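Local coordinates for protein transmembrane oligosaccharyl transferase (Archaeoglobus fulgidus, PDB 3WAJ) that is a membrane-embedded transferase-family protein of the STT3/AglB type, with a zinc-holding GT-C clan transmembrane part followed by large globular C-terminal domains, at residues 543-548 / 561-566; 692-697 / 773-778; 793-798 / 838-843; 825-830 / 853-858. All coordinates share one frame; numbering follows the deposited sequence.

Contact 1 of 4, residues 543-548 / 561-566; sequences ETYGVI and AHRMPI
Val-547 and Pro-565 sit side by side as parallel strand partners. They belong to a beta-alpha-beta crossover in the core domain: strand 546-548, helix 554-561, strand 564-565. Two backbone hydrogen bonds join the segments. Val-547 N gives to Met-564 O at 2.8 Å, and Ile-566 N gives to Val-547 O at 3.0 Å. Pro-565 has no N-H, but its CA makes a CA-H...O contact of 3.2 Å with Val-547 O. A water bridges the next step, donating to Tyr-545 O and accepting from Met-564 N.

One polar bond links side chains. Arg-563 NE reaches Tyr-545 OH at 3.0 Å, bent to 137°. The arginine chain bends at chi2 (-55°), which brings NE there. The hydroxyl lies at the guanidinium edge, tilted 24° from its plane. Tyr-545 OH is also bonded to Pro-515 O.

Apolar contacts flank these bonds. Val-547 CG2 rests 3.6 Å from Arg-563 CB. Ile-548 CD1 meets Ile-566 CG2 at 3.9 Å, while Ile-566 CD1 lies 3.6 Å from Gly-546 CA.

Arg-563 NH1 bonds to His-562 O and NH2 to Thr-514 O. The buried guanidinium is thus held through all three nitrogens by neutral oxygens, whose dipoles probably stabilise its charge.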
# COMPACT_ATOMS: atom_id res chain seq x y z
N GLU A 543 -12.62 7.49 26.49
CA GLU A 543 -12.94 8.69 25.75
C GLU A 543 -11.93 8.93 24.58
O GLU A 543 -10.81 9.37 24.78
CB GLU A 543 -12.92 9.83 26.81
CG GLU A 543 -11.90 9.60 28.04
CD GLU A 543 -12.35 8.61 29.19
OE1 GLU A 543 -11.51 8.24 30.07
OE2 GLU A 543 -13.52 8.19 29.25
N THR A 544 -12.33 8.61 23.34
CA THR A 544 -11.41 8.70 22.19
C THR A 544 -11.73 9.79 21.15
O THR A 544 -12.79 10.41 21.18
CB THR A 544 -11.32 7.36 21.43
OG1 THR A 544 -12.61 7.00 20.91
CG2 THR A 544 -10.76 6.26 22.32
N TYR A 545 -10.83 9.99 20.19
CA TYR A 545 -11.11 10.88 19.05
C TYR A 545 -10.42 10.37 17.78
O TYR A 545 -9.48 9.58 17.85
CB TYR A 545 -10.68 12.34 19.33
CG TYR A 545 -9.23 12.51 19.75
CD1 TYR A 545 -8.20 12.41 18.82
CD2 TYR A 545 -8.90 12.77 21.07
CE1 TYR A 545 -6.87 12.55 19.20
CE2 TYR A 545 -7.57 12.91 21.47
CZ TYR A 545 -6.56 12.80 20.52
OH TYR A 545 -5.24 12.95 20.90
N GLY A 546 -10.90 10.82 16.62
CA GLY A 546 -10.34 10.35 15.37
C GLY A 546 -9.48 11.38 14.68
O GLY A 546 -9.62 12.60 14.88
N VAL A 547 -8.58 10.88 13.84
CA VAL A 547 -7.70 11.69 13.06
C VAL A 547 -8.01 11.43 11.58
O VAL A 547 -7.85 10.31 11.08
CB VAL A 547 -6.25 11.34 13.36
CG1 VAL A 547 -5.29 12.19 12.50
CG2 VAL A 547 -5.97 11.54 14.84
N ILE A 548 -8.45 12.47 10.88
CA ILE A 548 -8.87 12.30 9.50
C ILE A 548 -7.82 12.80 8.48
O ILE A 548 -7.29 13.90 8.58
CB ILE A 548 -10.25 12.93 9.23
CG1 ILE A 548 -10.81 12.43 7.90
CG2 ILE A 548 -10.18 14.45 9.24
CD1 ILE A 548 -12.32 12.44 7.85
N ALA A 561 2.13 8.36 15.15
CA ALA A 561 1.44 9.28 16.04
C ALA A 561 0.77 8.57 17.22
O ALA A 561 0.40 9.23 18.19
CB ALA A 561 0.42 10.10 15.27
N HIS A 562 0.62 7.25 17.12
CA HIS A 562 -0.23 6.49 18.06
C HIS A 562 -1.58 7.20 18.23
O HIS A 562 -2.06 7.36 19.36
CB HIS A 562 0.45 6.33 19.43
CG HIS A 562 1.55 5.31 19.46
ND1 HIS A 562 2.29 5.05 20.60
CD2 HIS A 562 2.05 4.49 18.50
CE1 HIS A 562 3.19 4.11 20.33
NE2 HIS A 562 3.06 3.75 19.07
N ARG A 563 -2.17 7.64 17.13
CA ARG A 563 -3.54 8.16 17.13
C ARG A 563 -4.40 7.32 16.20
O ARG A 563 -3.88 6.44 15.52
CB ARG A 563 -3.59 9.65 16.77
CG ARG A 563 -2.93 10.54 17.83
CD ARG A 563 -3.52 10.33 19.24
NE ARG A 563 -2.87 11.19 20.24
CZ ARG A 563 -1.79 10.86 20.95
NH1 ARG A 563 -1.25 9.66 20.79
NH2 ARG A 563 -1.26 11.72 21.82
N MET A 564 -5.70 7.57 16.15
CA MET A 564 -6.57 6.66 15.43
C MET A 564 -7.11 7.26 14.13
O MET A 564 -7.93 8.17 14.17
CB MET A 564 -7.72 6.21 16.33
CG MET A 564 -7.27 5.64 17.67
SD MET A 564 -8.70 5.25 18.70
CE MET A 564 -7.97 4.18 19.96
N PRO A 565 -6.64 6.74 12.99
CA PRO A 565 -7.07 7.27 11.69
C PRO A 565 -8.43 6.77 11.26
O PRO A 565 -8.81 5.61 11.50
CB PRO A 565 -5.99 6.74 10.72
CG PRO A 565 -5.60 5.41 11.34
CD PRO A 565 -5.61 5.69 12.84
N ILE A 566 -9.18 7.67 10.63
CA ILE A 566 -10.48 7.36 10.05
C ILE A 566 -10.31 6.40 8.85
O ILE A 566 -11.14 5.51 8.60
CB ILE A 566 -11.16 8.68 9.62
CG1 ILE A 566 -12.12 9.16 10.71
CG2 ILE A 566 -11.84 8.58 8.23
CD1 ILE A 566 -11.41 9.79 11.93
O HOH W 1 -6.89 9.28 18.08

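Contact 2 of 4, residues 692-697 / 773-778; sequences HYRMIY and IFERVK
Arg-694 and Glu-775 lie side by side and point the same way, on the face of the sheet shared with Ile-773. In a salt bridge, Arg-694 NE and NH2 both grip Glu-775 OE1, at 2.8 Å and 2.6 Å. NE comes from the anti side and NH2 from the syn side, both from one face and tilted out of the carboxylate plane. Arg-694 CG sits between the backbone N and the carbonyl carbon (chi1 51°), and the chain runs extended from there. At the segment ends, His-692 ND1 donates to Val-777 O at 3.3 Å, in the ring plane, with a weak second bond to Lys-778 O.

On the other face, Met-695 SD stands 5.2 Å from the Phe-774 ring centroid, an oblique Met-aromatic contact. The Tyr-693 ring crosses the Arg-776 chain at a slant, CE1 3.8 Å from Arg-776 CB. Glu-597 takes both polar ends, and Glu-601 a second nitrogen of Arg-776.

Antiparallel backbone pairing sets these positions. Ile-696 and Tyr-697 together face Ile-773 in a classic beta bulge, with Ile-696 N to Ile-773 O at 2.9 Å.

Further out, Gln-859 holds Glu-775 OE2, and Glu-855 makes a salt bridge to Arg-694 NH1. Arg-694 therefore faces two carboxylates, which probably favours its charged form.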
# COMPACT_ATOMS: atom_id res chain seq x y z
N HIS A 692 -14.75 26.04 12.49
CA HIS A 692 -14.55 24.95 13.43
C HIS A 692 -13.20 24.26 13.27
O HIS A 692 -12.99 23.16 13.77
CB HIS A 692 -15.66 23.91 13.25
CG HIS A 692 -17.03 24.46 13.47
ND1 HIS A 692 -17.51 24.80 14.72
CD2 HIS A 692 -18.02 24.76 12.60
CE1 HIS A 692 -18.73 25.27 14.61
NE2 HIS A 692 -19.07 25.26 13.33
N TYR A 693 -12.27 24.91 12.56
CA TYR A 693 -10.94 24.33 12.35
C TYR A 693 -9.89 25.40 12.52
O TYR A 693 -10.10 26.54 12.10
CB TYR A 693 -10.84 23.70 10.95
CG TYR A 693 -11.84 22.61 10.76
CD1 TYR A 693 -11.49 21.29 10.95
CD2 TYR A 693 -13.16 22.89 10.45
CE1 TYR A 693 -12.42 20.28 10.82
CE2 TYR A 693 -14.11 21.88 10.33
CZ TYR A 693 -13.73 20.58 10.51
OH TYR A 693 -14.65 19.57 10.38
N ARG A 694 -8.76 25.06 13.14
CA ARG A 694 -7.63 25.99 13.29
C ARG A 694 -6.37 25.20 12.98
O ARG A 694 -6.32 23.99 13.23
CB ARG A 694 -7.56 26.57 14.72
CG ARG A 694 -7.60 25.52 15.85
CD ARG A 694 -7.38 26.16 17.19
NE ARG A 694 -7.38 25.21 18.31
CZ ARG A 694 -7.31 25.57 19.60
NH1 ARG A 694 -7.24 26.84 19.93
NH2 ARG A 694 -7.31 24.65 20.54
N MET A 695 -5.37 25.86 12.41
CA MET A 695 -4.10 25.18 12.20
C MET A 695 -3.38 25.12 13.54
O MET A 695 -3.45 26.07 14.33
CB MET A 695 -3.27 25.93 11.16
CG MET A 695 -1.87 25.37 10.91
SD MET A 695 -1.24 26.01 9.36
CE MET A 695 0.45 25.99 9.78
N ILE A 696 -2.71 24.01 13.83
CA ILE A 696 -1.96 23.92 15.08
C ILE A 696 -0.48 23.65 14.88
O ILE A 696 0.33 23.87 15.79
CB ILE A 696 -2.55 22.87 16.03
CG1 ILE A 696 -2.53 21.49 15.39
CG2 ILE A 696 -3.96 23.25 16.44
CD1 ILE A 696 -3.12 20.40 16.28
N TYR A 697 -0.14 23.18 13.68
CA TYR A 697 1.23 22.80 13.31
C TYR A 697 1.37 22.64 11.80
O TYR A 697 0.45 22.14 11.14
CB TYR A 697 1.59 21.47 14.01
CG TYR A 697 2.93 20.86 13.64
CD1 TYR A 697 3.10 20.11 12.47
CD2 TYR A 697 4.03 20.98 14.50
CE1 TYR A 697 4.34 19.52 12.16
CE2 TYR A 697 5.26 20.41 14.19
CZ TYR A 697 5.40 19.68 13.02
OH TYR A 697 6.61 19.11 12.71
N ILE A 773 -1.40 20.22 10.14
CA ILE A 773 -2.33 19.61 11.09
C ILE A 773 -3.34 20.65 11.59
O ILE A 773 -2.97 21.75 12.01
CB ILE A 773 -1.57 19.02 12.28
CG1 ILE A 773 -0.58 17.97 11.80
CG2 ILE A 773 -2.52 18.41 13.30
CD1 ILE A 773 0.30 17.43 12.92
N PHE A 774 -4.61 20.30 11.56
CA PHE A 774 -5.65 21.17 12.08
C PHE A 774 -6.40 20.49 13.23
O PHE A 774 -6.48 19.26 13.29
CB PHE A 774 -6.63 21.52 10.97
CG PHE A 774 -5.99 22.20 9.79
CD1 PHE A 774 -6.06 23.59 9.65
CD2 PHE A 774 -5.31 21.47 8.82
CE1 PHE A 774 -5.46 24.25 8.57
CE2 PHE A 774 -4.71 22.12 7.72
CZ PHE A 774 -4.79 23.51 7.60
N GLU A 775 -6.95 21.30 14.13
CA GLU A 775 -7.79 20.79 15.20
C GLU A 775 -9.24 21.17 14.95
O GLU A 775 -9.55 22.33 14.67
CB GLU A 775 -7.38 21.35 16.57
CG GLU A 775 -8.17 20.74 17.72
CD GLU A 775 -7.85 21.37 19.07
OE1 GLU A 775 -7.28 22.48 19.09
OE2 GLU A 775 -8.18 20.74 20.10
N ARG A 776 -10.13 20.18 15.04
CA ARG A 776 -11.55 20.46 14.97
C ARG A 776 -12.01 20.95 16.34
O ARG A 776 -11.67 20.37 17.37
CB ARG A 776 -12.35 19.23 14.52
CG ARG A 776 -13.84 19.45 14.49
CD ARG A 776 -14.58 18.36 13.72
NE ARG A 776 -16.01 18.61 13.83
CZ ARG A 776 -16.84 17.94 14.63
NH1 ARG A 776 -16.38 16.93 15.35
NH2 ARG A 776 -18.13 18.28 14.68
N VAL A 777 -12.81 22.01 16.34
CA VAL A 777 -13.02 22.81 17.52
C VAL A 777 -14.45 23.36 17.49
O VAL A 777 -14.97 23.64 16.41
CB VAL A 777 -11.97 23.95 17.51
CG1 VAL A 777 -12.61 25.32 17.61
CG2 VAL A 777 -10.90 23.74 18.55
N LYS A 778 -15.08 23.50 18.66
CA LYS A 778 -16.43 24.08 18.71
C LYS A 778 -16.43 25.50 18.17
O LYS A 778 -17.17 25.82 17.24
CB LYS A 778 -16.98 24.06 20.14
CG LYS A 778 -17.90 22.89 20.44
CD LYS A 778 -18.09 22.70 21.95
CE LYS A 778 -19.00 21.53 22.24
NZ LYS A 778 -18.73 20.39 21.32

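Contact 3 of 4, residues 793-798 / 838-843; sequences VSVNAT and TPYHIK
Val-795 CG1 presses on the Tyr-840 ring at CD1, 3.5 Å away, near the middle of an antiparallel strand pair in the long peripheral domain. Strand 792-800 is here joined to strand 835-844, and strand 806-814 pairs with the other edge of strand 792-800.

The tight part is the apolar face. Val-793 CG1 and Ile-842 CG2 meet at 3.7 Å, with the two side chains alongside each other. Val-795 CG2 touches the same Ile-842 methyl. The valine serves both neighbours because its branches divide: CG1 is anti to the backbone N (chi1 -161°) and goes to the tyrosine, while CG2 goes to the isoleucine. Ala-797 CB extends the patch to Tyr-840 CD1 at 3.8 Å. Strand 819-824 packs over this face through Tyr-820, Val-822 and Leu-824.

The other face is more open and more polar. Ser-794, Asn-796, His-841 and Lys-843 lie there, and the lysine chain runs away from the partner strand into an exposed position. Asn-796 OD1 comes only to 3.8 Å from His-841 CD2, with amide and ring planes 45° apart. Asn-796 ND2 bonds to Glu-808.

The backbone bonding is firm at Ser-794, whose N gives to Lys-843 O at 3.1 Å and whose O accepts from Lys-843 N. Next, His-841 N to Asn-796 O is short at 2.7 Å, but the return bond from Asn-796 N is weak. Further along, a side chain replaces a carbonyl: Thr-838 OG1 accepts from Thr-798 N at 3.2 Å and donates to Pro-839 O at 2.8 Å.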
# COMPACT_ATOMS: atom_id res chain seq x y z
N VAL A 793 -20.67 41.50 8.43
CA VAL A 793 -19.60 41.74 9.40
C VAL A 793 -18.41 40.83 9.07
O VAL A 793 -18.58 39.63 8.87
CB VAL A 793 -20.10 41.44 10.83
CG1 VAL A 793 -19.00 41.70 11.85
CG2 VAL A 793 -21.35 42.27 11.14
N SER A 794 -17.21 41.40 9.01
CA SER A 794 -16.03 40.59 8.69
C SER A 794 -15.06 40.51 9.87
O SER A 794 -14.89 41.48 10.61
CB SER A 794 -15.29 41.14 7.47
OG SER A 794 -14.43 42.21 7.82
N VAL A 795 -14.43 39.35 10.04
CA VAL A 795 -13.39 39.18 11.05
C VAL A 795 -12.04 38.87 10.40
O VAL A 795 -11.97 38.19 9.38
CB VAL A 795 -13.74 38.09 12.08
CG1 VAL A 795 -12.91 38.27 13.34
CG2 VAL A 795 -15.21 38.14 12.45
N ASN A 796 -10.97 39.37 11.01
CA ASN A 796 -9.63 39.31 10.45
C ASN A 796 -8.60 39.14 11.57
O ASN A 796 -8.73 39.74 12.64
CB ASN A 796 -9.36 40.59 9.65
CG ASN A 796 -7.94 40.67 9.12
OD1 ASN A 796 -7.28 41.69 9.26
ND2 ASN A 796 -7.48 39.59 8.50
N ALA A 797 -7.59 38.31 11.32
CA ALA A 797 -6.51 38.08 12.29
C ALA A 797 -5.28 37.55 11.56
O ALA A 797 -5.39 36.86 10.54
CB ALA A 797 -6.95 37.11 13.38
N THR A 798 -4.10 37.86 12.07
CA THR A 798 -2.88 37.34 11.45
C THR A 798 -2.40 36.11 12.23
O THR A 798 -2.36 36.13 13.47
CB THR A 798 -1.80 38.43 11.36
OG1 THR A 798 -2.35 39.56 10.68
CG2 THR A 798 -0.58 37.95 10.58
N THR A 838 -2.17 38.79 16.14
CA THR A 838 -3.00 39.98 16.38
C THR A 838 -4.29 39.50 17.02
O THR A 838 -4.64 38.33 16.92
CB THR A 838 -3.35 40.74 15.08
OG1 THR A 838 -4.38 40.03 14.38
CG2 THR A 838 -2.12 40.92 14.17
N PRO A 839 -5.01 40.41 17.69
CA PRO A 839 -6.38 40.08 18.10
C PRO A 839 -7.26 40.03 16.86
O PRO A 839 -6.81 40.44 15.79
CB PRO A 839 -6.78 41.26 18.98
CG PRO A 839 -5.86 42.38 18.57
CD PRO A 839 -4.57 41.72 18.22
N TYR A 840 -8.49 39.55 16.99
CA TYR A 840 -9.41 39.61 15.86
C TYR A 840 -9.85 41.06 15.63
O TYR A 840 -10.20 41.78 16.57
CB TYR A 840 -10.65 38.76 16.13
CG TYR A 840 -10.44 37.26 16.19
CD1 TYR A 840 -10.37 36.50 15.03
CD2 TYR A 840 -10.38 36.59 17.40
CE1 TYR A 840 -10.21 35.13 15.08
CE2 TYR A 840 -10.21 35.23 17.47
CZ TYR A 840 -10.13 34.50 16.31
OH TYR A 840 -9.97 33.14 16.37
N HIS A 841 -9.82 41.50 14.37
CA HIS A 841 -10.35 42.82 14.03
C HIS A 841 -11.72 42.64 13.37
O HIS A 841 -11.80 42.29 12.19
CB HIS A 841 -9.40 43.58 13.09
CG HIS A 841 -7.96 43.48 13.47
ND1 HIS A 841 -7.42 44.15 14.54
CD2 HIS A 841 -6.94 42.77 12.91
CE1 HIS A 841 -6.13 43.86 14.63
NE2 HIS A 841 -5.81 43.03 13.66
N ILE A 842 -12.79 42.84 14.14
CA ILE A 842 -14.14 42.80 13.57
C ILE A 842 -14.41 44.15 12.95
O ILE A 842 -13.96 45.19 13.45
CB ILE A 842 -15.23 42.61 14.62
CG1 ILE A 842 -14.64 42.41 15.99
CG2 ILE A 842 -16.17 41.46 14.25
CD1 ILE A 842 -15.65 42.69 17.04
N LYS A 843 -15.19 44.14 11.88
CA LYS A 843 -15.54 45.36 11.19
C LYS A 843 -16.98 45.23 10.74
O LYS A 843 -17.34 44.30 10.02
CB LYS A 843 -14.60 45.59 10.01
CG LYS A 843 -14.84 46.87 9.22
CD LYS A 843 -14.00 46.86 7.95
CE LYS A 843 -14.21 48.12 7.11
NZ LYS A 843 -13.57 49.32 7.72

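Contact 4 of 4, residues 825-830 / 853-858; sequences PYSHNS and IYESQV
Asn-829 OD1 accepts from Glu-855 N at 2.7 Å, and Ser-827 OG donates to Glu-855 OE1 at 2.8 Å. One residue is thus held by both its backbone and its side chain. The carboxylate receives the hydroxyl on its anti lone pair. It gets there because the glutamate chain bends at chi2 (73°). The backbones are tied by His-828 N to Ile-853 O at 2.8 Å. His-828 NE2 bonds to Thr-838 O, and its ND1 takes only a weak bond from Ile-853 N.

Tyr-854 is the N-cap of helix 855-860. Gln-857, at N3, returns its side chain to the N-cap: Tyr-854 N gives to Gln-857 OE1 at 3.0 Å, one half of a capping box. The loop after strand 819-824 supplies, through Asn-829, an oxygen for the helix's first N-H. The partial positive charge of that helix end probably favours both the amide oxygen and the nearby carboxylate.

Around this, the Asn-829 amide meets the edge of the Tyr-854 ring, the planes 80° apart, with Asn-829 CG 3.8 Å from Tyr-854 CD1. Val-858 CG1 packs 3.6 Å from Pro-825 O. Ile-853 CB lies 3.8 Å from Tyr-826 O.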
# COMPACT_ATOMS: atom_id res chain seq x y z
N PRO A 825 -12.23 30.11 15.67
CA PRO A 825 -11.53 28.92 16.19
C PRO A 825 -10.15 29.20 16.80
O PRO A 825 -9.59 28.29 17.41
CB PRO A 825 -11.37 28.06 14.94
CG PRO A 825 -11.17 29.08 13.84
CD PRO A 825 -11.92 30.34 14.25
N TYR A 826 -9.60 30.40 16.63
CA TYR A 826 -8.27 30.66 17.19
C TYR A 826 -8.37 31.35 18.55
O TYR A 826 -9.17 32.27 18.74
CB TYR A 826 -7.41 31.48 16.23
CG TYR A 826 -6.89 30.70 15.04
CD1 TYR A 826 -5.84 29.80 15.18
CD2 TYR A 826 -7.44 30.89 13.77
CE1 TYR A 826 -5.35 29.09 14.09
CE2 TYR A 826 -6.95 30.19 12.68
CZ TYR A 826 -5.91 29.30 12.84
OH TYR A 826 -5.45 28.61 11.76
N SER A 827 -7.56 30.90 19.51
CA SER A 827 -7.48 31.55 20.82
C SER A 827 -6.10 32.13 21.03
O SER A 827 -5.16 31.81 20.29
CB SER A 827 -7.80 30.58 21.95
OG SER A 827 -6.79 29.60 22.09
N HIS A 828 -5.97 32.98 22.03
CA HIS A 828 -4.70 33.66 22.26
C HIS A 828 -3.86 33.05 23.38
O HIS A 828 -2.78 33.53 23.69
CB HIS A 828 -4.93 35.17 22.42
CG HIS A 828 -5.28 35.84 21.13
ND1 HIS A 828 -6.58 35.89 20.64
CD2 HIS A 828 -4.51 36.45 20.20
CE1 HIS A 828 -6.58 36.52 19.48
NE2 HIS A 828 -5.34 36.87 19.19
N ASN A 829 -4.33 31.94 23.95
CA ASN A 829 -3.58 31.26 24.99
C ASN A 829 -3.45 29.75 24.80
O ASN A 829 -3.14 29.03 25.76
CB ASN A 829 -4.16 31.57 26.38
CG ASN A 829 -5.64 31.24 26.49
OD1 ASN A 829 -6.39 31.35 25.52
ND2 ASN A 829 -6.07 30.82 27.68
N SER A 830 -3.69 29.26 23.59
CA SER A 830 -3.51 27.83 23.33
C SER A 830 -2.03 27.46 23.31
O SER A 830 -1.17 28.27 22.98
CB SER A 830 -4.20 27.41 22.02
OG SER A 830 -3.61 28.04 20.91
N ILE A 853 -9.66 36.20 22.27
CA ILE A 853 -10.44 35.02 22.64
C ILE A 853 -9.57 34.09 23.47
O ILE A 853 -8.37 33.95 23.20
CB ILE A 853 -10.93 34.26 21.39
CG1 ILE A 853 -11.81 35.17 20.52
CG2 ILE A 853 -11.70 33.01 21.76
CD1 ILE A 853 -13.14 35.51 21.17
N TYR A 854 -10.16 33.43 24.47
CA TYR A 854 -9.41 32.47 25.28
C TYR A 854 -9.77 31.01 24.96
O TYR A 854 -10.88 30.71 24.47
CB TYR A 854 -9.52 32.82 26.78
CG TYR A 854 -8.97 34.20 27.05
CD1 TYR A 854 -7.60 34.40 27.20
CD2 TYR A 854 -9.80 35.31 27.08
CE1 TYR A 854 -7.08 35.67 27.42
CE2 TYR A 854 -9.29 36.59 27.29
CZ TYR A 854 -7.92 36.76 27.46
OH TYR A 854 -7.40 38.02 27.67
N GLU A 855 -8.81 30.13 25.22
CA GLU A 855 -8.90 28.72 24.86
C GLU A 855 -10.20 28.07 25.35
O GLU A 855 -10.78 27.24 24.64
CB GLU A 855 -7.65 27.98 25.36
CG GLU A 855 -7.66 26.47 25.16
CD GLU A 855 -7.46 26.06 23.71
OE1 GLU A 855 -7.42 26.96 22.84
OE2 GLU A 855 -7.34 24.84 23.45
N SER A 856 -10.66 28.45 26.54
CA SER A 856 -11.83 27.81 27.13
C SER A 856 -13.09 28.22 26.37
O SER A 856 -14.00 27.41 26.17
CB SER A 856 -11.95 28.13 28.62
OG SER A 856 -12.33 29.48 28.81
N GLN A 857 -13.13 29.48 25.94
CA GLN A 857 -14.25 29.98 25.14
C GLN A 857 -14.35 29.22 23.82
O GLN A 857 -15.43 28.88 23.36
CB GLN A 857 -14.08 31.48 24.88
CG GLN A 857 -13.77 32.28 26.15
CD GLN A 857 -13.80 33.79 25.93
OE1 GLN A 857 -12.87 34.37 25.36
NE2 GLN A 857 -14.87 34.42 26.39
N VAL A 858 -13.19 28.96 23.21
CA VAL A 858 -13.11 28.17 21.99
C VAL A 858 -13.44 26.69 22.21
O VAL A 858 -14.18 26.09 21.42
CB VAL A 858 -11.71 28.31 21.32
CG1 VAL A 858 -11.44 27.18 20.34
CG2 VAL A 858 -11.58 29.65 20.63

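Contacts 1 and 2 belong to one mixed sheet, with strand 605-611 between their strands; their centres are about 14 Å apart. Contact 4, in the peripheral domain, docks against this sheet. It touches contact 2 through Met-695 N to Tyr-826 OH at 2.8 Å, a probable hydrogen bond. It touches contact 3 through Tyr-840 OH to Tyr-826 O at 2.6 Å. Tyr-826 thus reaches both neighbours. The segments of contacts 3 and 4 alternate along the chain. Contacts 1 and 3 lie far apart, about 32 Å between centres. The zinc ion is held by Asp-47, Asp-161 and His-163, and none of the four contacts supplies a ligand.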